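Local coordinates for transcriptional regulator, MarR family (Neisseria meningitidis serogroup B, PDB 3G3Z), which probably binds DNA as a dimeric transcription factor of the MarR family, through a winged helix-turn-helix domain in each subunit, at residues 18-21 against 22-26; 49-52 against 53-57. One frame throughout, in Å; residues are numbered along the deposited sequence.

Contact 1 of 2, residues 18-21 against 22-26; sequences NVFD and KWIGQ
Phe20 and Ile24 meet one turn apart on the last turns of helix 5-25, a local i to i+4 contact within a single alpha-helix. In the winged-helix fold of MarR regulators this N-terminal helix joins the C-terminal helices in the dimerisation region, and here it packs against the second subunit on one side and helix 31-43 of its own chain on another. Four successive backbone bonds carry the turn. Lys22 N donates to Asn18 O over 2.8 Å, somewhat bent at 143°, while Ile24 N reaches Phe20 O over 3.0 Å and is nearly straight at 168°. Trp23 N to Val19 O and Gly25 N to Asp21 O continue the pattern. Phe20 has its ring anti to the backbone N, and Ile24 sends CG1 back beside its own backbone N (chi1 -68°), so that the CG1-CD1 arm runs back along the helix to the phenyl group. CG1 lies over one face of that ring. The carboxylate of Asp21 runs alongside the same isoleucine, with OD2 4.1 Å from Ile24 CD1. Beyond the turn, Ile24 packs on Tyr31 and Phe34, and the Trp23 indole stacks with Phe109. Phe20 touches Leu6 of the second subunit, and the long Lys22 chain, bent at chi3, forms a salt bridge with Glu137 of that subunit. Phe20 O accepts the bond from Ile24 N and also lies 3.3 Å from Ile24 CG1. At the far end of that arm, the methyl Ile24 CD1 touches the ring carbon Phe20 CE2 at 3.6 Å.

Contact 2 of 2, residues 49-52 against 53-57; sequences KHIG and EKWSL
Lys49 leaves the helix with CG anti to its backbone N (chi1 -180°), then bends at each later torsion, and Glu53 bends at chi2; the two chains thereby run side by side in the same direction. Lys49 NZ and Glu53 OE2 close a loose salt bridge of 3.6 Å at an exposed surface, and the carboxylate also lies along the lysine methylenes, with OE2 3.8 Å from Lys49 CG. Two residues further on, Trp55 N donates to Ile51 O over 3.0 Å, and the same carbonyl oxygen sits at the indole edge, 3.6 Å from Trp55 CD1. One indole face carries Lys54 CG, offset toward the rim. The helix closes in a Schellman motif: Ser56 takes a positive phi (63°), and Leu57 N donates to Gly52 O over 2.8 Å in the carbonyl plane. Gly52 is buried where this turn folds back. As in MarR relatives, helix 48-55 is probably the first helix of the helix-turn-helix, whose turn begins at this cap. His50 NE2 bonds to Glu43, and Lys54 forms salt bridges with Glu43 and with Asp7 of the second subunit. Helix 48-55 thus lies against helix 31-43, where Trp55 NE1 bonds to Thr39 and Leu57 packs on Tyr31, Asn32 and Ala35, before the chain passes into helix 59-71.

Contact 1 lies on the last turns of helix 5-25 and contact 2 at the C-terminal end of helix 48-55; their centres lie about 18 Å apart, and helix 31-43 comes between them in sequence. They meet directly where Phe20 CE2 touches Trp55 CZ3 at 3.9 Å, joining the dimerisation part to the helix-turn-helix part. Tyr31 is a shared neighbour: Asp21 and Ile24 pack on it from 18-26, while from 49-57 Leu57 touches it and Trp55 O accepts a bond from its hydroxyl. Both contacts also reach the second subunit, where Asn18 ND2 of that subunit gives Ser56 O a weak hydrogen bond. In MarR relatives the recognition helix follows next, which would here be helix 59-71.

Contact 1 of 2, residues 18-21 against 22-26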
ATOM      1  N   ASN A  18      -3.117  -3.663   0.035  1.00 18.58           N
ATOM      2  CA  ASN A  18      -4.568  -3.813   0.178  1.00 20.40           C
ATOM      3  C   ASN A  18      -4.970  -5.080   0.954  1.00 21.33           C
ATOM      4  O   ASN A  18      -5.822  -5.038   1.857  1.00 21.73           O
ATOM      5  CB  ASN A  18      -5.193  -3.855  -1.220  1.00 22.40           C
ATOM      6  CG  ASN A  18      -6.684  -3.687  -1.197  1.00 24.95           C
ATOM      7  OD1 ASN A  18      -7.200  -2.627  -0.827  1.00 30.61           O
ATOM      8  ND2 ASN A  18      -7.396  -4.724  -1.613  1.00 25.54           N
ATOM      9  N   VAL A  19      -4.357  -6.203   0.580  1.00 18.91           N
ATOM     10  CA  VAL A  19      -4.702  -7.511   1.127  1.00 20.15           C
ATOM     11  C   VAL A  19      -4.263  -7.611   2.584  1.00 19.39           C
ATOM     12  O   VAL A  19      -4.956  -8.217   3.394  1.00 20.38           O
ATOM     13  CB  VAL A  19      -4.135  -8.677   0.250  1.00 19.41           C
ATOM     14  CG1 VAL A  19      -4.370 -10.023   0.899  1.00 20.13           C
ATOM     15  CG2 VAL A  19      -4.800  -8.664  -1.136  1.00 17.69           C
ATOM     16  N   PHE A  20      -3.112  -7.012   2.896  1.00 17.89           N
ATOM     17  CA  PHE A  20      -2.658  -6.864   4.264  1.00 16.13           C
ATOM     18  C   PHE A  20      -3.661  -6.057   5.092  1.00 18.07           C
ATOM     19  O   PHE A  20      -3.985  -6.438   6.222  1.00 18.67           O
ATOM     20  CB  PHE A  20      -1.268  -6.204   4.300  1.00 15.81           C
ATOM     21  CG  PHE A  20      -0.633  -6.204   5.660  1.00 14.24           C
ATOM     22  CD1 PHE A  20      -0.219  -7.393   6.248  1.00 22.34           C
ATOM     23  CD2 PHE A  20      -0.438  -5.012   6.352  1.00 20.08           C
ATOM     24  CE1 PHE A  20       0.365  -7.391   7.503  1.00 21.01           C
ATOM     25  CE2 PHE A  20       0.157  -5.003   7.609  1.00 21.03           C
ATOM     26  CZ  PHE A  20       0.552  -6.189   8.188  1.00 20.50           C
ATOM     27  N   ASP A  21      -4.143  -4.944   4.532  1.00 18.75           N
ATOM     28  CA  ASP A  21      -5.164  -4.137   5.183  1.00 19.68           C
ATOM     29  C   ASP A  21      -6.479  -4.887   5.362  1.00 19.40           C
ATOM     30  O   ASP A  21      -7.173  -4.696   6.355  1.00 21.43           O
ATOM     31  CB  ASP A  21      -5.420  -2.848   4.401  1.00 23.22           C
ATOM     32  CG  ASP A  21      -4.464  -1.741   4.779  1.00 29.93           C
ATOM     33  OD1 ASP A  21      -4.503  -0.675   4.128  1.00 36.68           O
ATOM     34  OD2 ASP A  21      -3.671  -1.930   5.726  1.00 34.71           O
ATOM     35  N   LYS A  22      -6.815  -5.737   4.399  1.00 18.35           N
ATOM     36  CA  LYS A  22      -8.024  -6.553   4.469  1.00 18.64           C
ATOM     37  C   LYS A  22      -7.917  -7.560   5.616  1.00 18.44           C
ATOM     38  O   LYS A  22      -8.859  -7.715   6.398  1.00 17.48           O
ATOM     39  CB  LYS A  22      -8.249  -7.267   3.142  1.00 20.74           C
ATOM     40  CG  LYS A  22      -9.524  -8.079   3.060  1.00 25.30           C
ATOM     41  CD  LYS A  22      -9.574  -8.844   1.741  1.00 29.55           C
ATOM     42  CE  LYS A  22     -10.055  -7.959   0.607  1.00 32.17           C
ATOM     43  NZ  LYS A  22      -9.881  -8.630  -0.707  1.00 35.47           N
ATOM     44  N   TRP A  23      -6.766  -8.223   5.728  1.00 16.92           N
ATOM     45  CA  TRP A  23      -6.533  -9.133   6.846  1.00 18.41           C
ATOM     46  C   TRP A  23      -6.681  -8.407   8.190  1.00 16.61           C
ATOM     47  O   TRP A  23      -7.362  -8.897   9.087  1.00 18.82           O
ATOM     48  CB  TRP A  23      -5.160  -9.811   6.760  1.00 16.88           C
ATOM     49  CG  TRP A  23      -4.936 -10.674   7.931  1.00 15.17           C
ATOM     50  CD1 TRP A  23      -5.383 -11.954   8.104  1.00 15.52           C
ATOM     51  CD2 TRP A  23      -4.267 -10.314   9.146  1.00 15.07           C
ATOM     52  NE1 TRP A  23      -5.006 -12.421   9.338  1.00 14.28           N
ATOM     53  CE2 TRP A  23      -4.328 -11.432  10.001  1.00 14.75           C
ATOM     54  CE3 TRP A  23      -3.621  -9.156   9.593  1.00 12.95           C
ATOM     55  CZ2 TRP A  23      -3.761 -11.426  11.277  1.00 15.35           C
ATOM     56  CZ3 TRP A  23      -3.060  -9.153  10.854  1.00 11.25           C
ATOM     57  CH2 TRP A  23      -3.131 -10.274  11.679  1.00 11.28           C
ATOM     58  N   ILE A  24      -6.043  -7.244   8.320  1.00 15.98           N
ATOM     59  CA  ILE A  24      -6.150  -6.428   9.526  1.00 14.41           C
ATOM     60  C   ILE A  24      -7.621  -6.146   9.842  1.00 16.02           C
ATOM     61  O   ILE A  24      -8.040  -6.227  11.003  1.00 12.67           O
ATOM     62  CB  ILE A  24      -5.370  -5.082   9.405  1.00 13.67           C
ATOM     63  CG1 ILE A  24      -3.854  -5.335   9.370  1.00 12.82           C
ATOM     64  CG2 ILE A  24      -5.724  -4.156  10.556  1.00 11.65           C
ATOM     65  CD1 ILE A  24      -2.966  -4.069   9.202  1.00  6.76           C
ATOM     66  N   GLY A  25      -8.397  -5.836   8.800  1.00 15.86           N
ATOM     67  CA  GLY A  25      -9.814  -5.505   8.957  1.00 17.94           C
ATOM     68  C   GLY A  25     -10.628  -6.684   9.460  1.00 18.21           C
ATOM     69  O   GLY A  25     -11.633  -6.499  10.142  1.00 18.11           O
ATOM     70  N   GLN A  26     -10.182  -7.897   9.119  1.00 19.84           N
ATOM     71  CA  GLN A  26     -10.818  -9.140   9.571  1.00 18.97           C
ATOM     72  C   GLN A  26     -10.559  -9.440  11.043  1.00 18.32           C
ATOM     73  O   GLN A  26     -11.164 -10.370  11.602  1.00 19.72           O
ATOM     74  CB  GLN A  26     -10.406 -10.341   8.699  1.00 17.83           C
ATOM     75  CG  GLN A  26     -10.873 -10.256   7.237  1.00 16.82           C
ATOM     76  CD  GLN A  26     -12.376 -10.049   7.099  1.00 21.12           C
ATOM     77  OE1 GLN A  26     -13.172 -10.960   7.338  1.00 22.37           O
ATOM     78  NE2 GLN A  26     -12.769  -8.842   6.727  1.00 17.55           N
TER

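Contact 2 of 2, residues 49-52 against 53-57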
ATOM      1  N   LYS A  49       7.078   7.830  17.781  1.00 22.06           N
ATOM      2  CA  LYS A  49       7.955   8.035  16.630  1.00 23.07           C
ATOM      3  C   LYS A  49       8.424   6.723  15.999  1.00 23.69           C
ATOM      4  O   LYS A  49       8.402   6.578  14.766  1.00 23.42           O
ATOM      5  CB  LYS A  49       9.157   8.903  17.006  1.00 23.51           C
ATOM      6  CG  LYS A  49      10.102   9.160  15.836  1.00 25.11           C
ATOM      7  CD  LYS A  49      10.561  10.602  15.824  1.00 30.02           C
ATOM      8  CE  LYS A  49      12.031  10.725  16.116  1.00 31.33           C
ATOM      9  NZ  LYS A  49      12.832  10.650  14.839  1.00 35.62           N
ATOM     10  N   HIS A  50       8.844   5.772  16.834  1.00 21.92           N
ATOM     11  CA  HIS A  50       9.287   4.462  16.335  1.00 21.11           C
ATOM     12  C   HIS A  50       8.178   3.732  15.570  1.00 22.20           C
ATOM     13  O   HIS A  50       8.406   3.175  14.487  1.00 20.78           O
ATOM     14  CB  HIS A  50       9.790   3.586  17.485  1.00 22.18           C
ATOM     15  CG  HIS A  50      10.097   2.180  17.074  1.00 25.24           C
ATOM     16  ND1 HIS A  50      11.343   1.790  16.632  1.00 27.87           N
ATOM     17  CD2 HIS A  50       9.313   1.078  17.011  1.00 21.70           C
ATOM     18  CE1 HIS A  50      11.318   0.505  16.329  1.00 25.44           C
ATOM     19  NE2 HIS A  50      10.099   0.048  16.550  1.00 24.66           N
ATOM     20  N   ILE A  51       6.986   3.729  16.160  1.00 21.74           N
ATOM     21  CA  ILE A  51       5.799   3.139  15.559  1.00 21.69           C
ATOM     22  C   ILE A  51       5.471   3.821  14.227  1.00 20.33           C
ATOM     23  O   ILE A  51       5.238   3.144  13.224  1.00 21.88           O
ATOM     24  CB  ILE A  51       4.600   3.249  16.541  1.00 23.09           C
ATOM     25  CG1 ILE A  51       4.878   2.424  17.801  1.00 17.70           C
ATOM     26  CG2 ILE A  51       3.290   2.829  15.875  1.00 19.37           C
ATOM     27  CD1 ILE A  51       4.020   2.819  18.986  1.00 21.65           C
ATOM     28  N   GLY A  52       5.473   5.156  14.229  1.00 21.69           N
ATOM     29  CA  GLY A  52       5.178   5.960  13.039  1.00 21.41           C
ATOM     30  C   GLY A  52       6.127   5.661  11.894  1.00 21.62           C
ATOM     31  O   GLY A  52       5.694   5.474  10.755  1.00 20.99           O
ATOM     32  N   GLU A  53       7.421   5.597  12.209  1.00 21.20           N
ATOM     33  CA  GLU A  53       8.456   5.271  11.224  1.00 21.85           C
ATOM     34  C   GLU A  53       8.375   3.821  10.714  1.00 20.74           C
ATOM     35  O   GLU A  53       8.397   3.585   9.503  1.00 19.79           O
ATOM     36  CB  GLU A  53       9.856   5.658  11.737  1.00 21.22           C
ATOM     37  CG  GLU A  53      10.297   7.027  11.189  1.00 29.26           C
ATOM     38  CD  GLU A  53      11.165   7.861  12.138  1.00 34.59           C
ATOM     39  OE1 GLU A  53      12.049   7.294  12.820  1.00 34.68           O
ATOM     40  OE2 GLU A  53      10.975   9.105  12.175  1.00 34.90           O
ATOM     41  N   LYS A  54       8.227   2.872  11.634  1.00 20.04           N
ATOM     42  CA  LYS A  54       8.071   1.466  11.282  1.00 19.31           C
ATOM     43  C   LYS A  54       6.916   1.209  10.298  1.00 20.02           C
ATOM     44  O   LYS A  54       7.082   0.476   9.326  1.00 19.67           O
ATOM     45  CB  LYS A  54       7.874   0.626  12.546  1.00 19.92           C
ATOM     46  CG  LYS A  54       7.843  -0.875  12.298  1.00 18.91           C
ATOM     47  CD  LYS A  54       7.483  -1.618  13.578  1.00 20.61           C
ATOM     48  CE  LYS A  54       7.158  -3.095  13.324  1.00 20.21           C
ATOM     49  NZ  LYS A  54       8.380  -3.945  13.224  1.00 19.97           N
ATOM     50  N   TRP A  55       5.753   1.812  10.547  1.00 18.24           N
ATOM     51  CA  TRP A  55       4.574   1.515   9.737  1.00 16.81           C
ATOM     52  C   TRP A  55       4.271   2.588   8.714  1.00 16.83           C
ATOM     53  O   TRP A  55       3.258   2.514   8.018  1.00 17.09           O
ATOM     54  CB  TRP A  55       3.364   1.178  10.612  1.00 14.92           C
ATOM     55  CG  TRP A  55       3.613  -0.079  11.391  1.00 12.88           C
ATOM     56  CD1 TRP A  55       4.010  -0.173  12.689  1.00 11.84           C
ATOM     57  CD2 TRP A  55       3.518  -1.424  10.897  1.00 14.91           C
ATOM     58  NE1 TRP A  55       4.159  -1.498  13.047  1.00 14.94           N
ATOM     59  CE2 TRP A  55       3.874  -2.286  11.960  1.00 16.93           C
ATOM     60  CE3 TRP A  55       3.177  -1.983   9.655  1.00 11.13           C
ATOM     61  CZ2 TRP A  55       3.890  -3.691  11.824  1.00 17.45           C
ATOM     62  CZ3 TRP A  55       3.194  -3.377   9.517  1.00 14.20           C
ATOM     63  CH2 TRP A  55       3.544  -4.214  10.601  1.00 17.07           C
ATOM     64  N   SER A  56       5.179   3.555   8.598  1.00 17.04           N
ATOM     65  CA  SER A  56       5.102   4.605   7.574  1.00 18.97           C
ATOM     66  C   SER A  56       3.843   5.462   7.766  1.00 18.26           C
ATOM     67  O   SER A  56       3.107   5.725   6.817  1.00 16.80           O
ATOM     68  CB  SER A  56       5.181   3.999   6.156  1.00 18.27           C
ATOM     69  OG  SER A  56       6.462   3.412   5.927  1.00 19.60           O
ATOM     70  N   LEU A  57       3.599   5.865   9.015  1.00 16.32           N
ATOM     71  CA  LEU A  57       2.461   6.723   9.361  1.00 18.67           C
ATOM     72  C   LEU A  57       2.889   8.110   9.851  1.00 18.45           C
ATOM     73  O   LEU A  57       3.898   8.236  10.536  1.00 21.09           O
ATOM     74  CB  LEU A  57       1.596   6.059  10.435  1.00 16.32           C
ATOM     75  CG  LEU A  57       0.824   4.813  10.012  1.00 17.46           C
ATOM     76  CD1 LEU A  57       0.215   4.146  11.237  1.00 19.36           C
ATOM     77  CD2 LEU A  57      -0.237   5.148   8.974  1.00 13.29           C
TER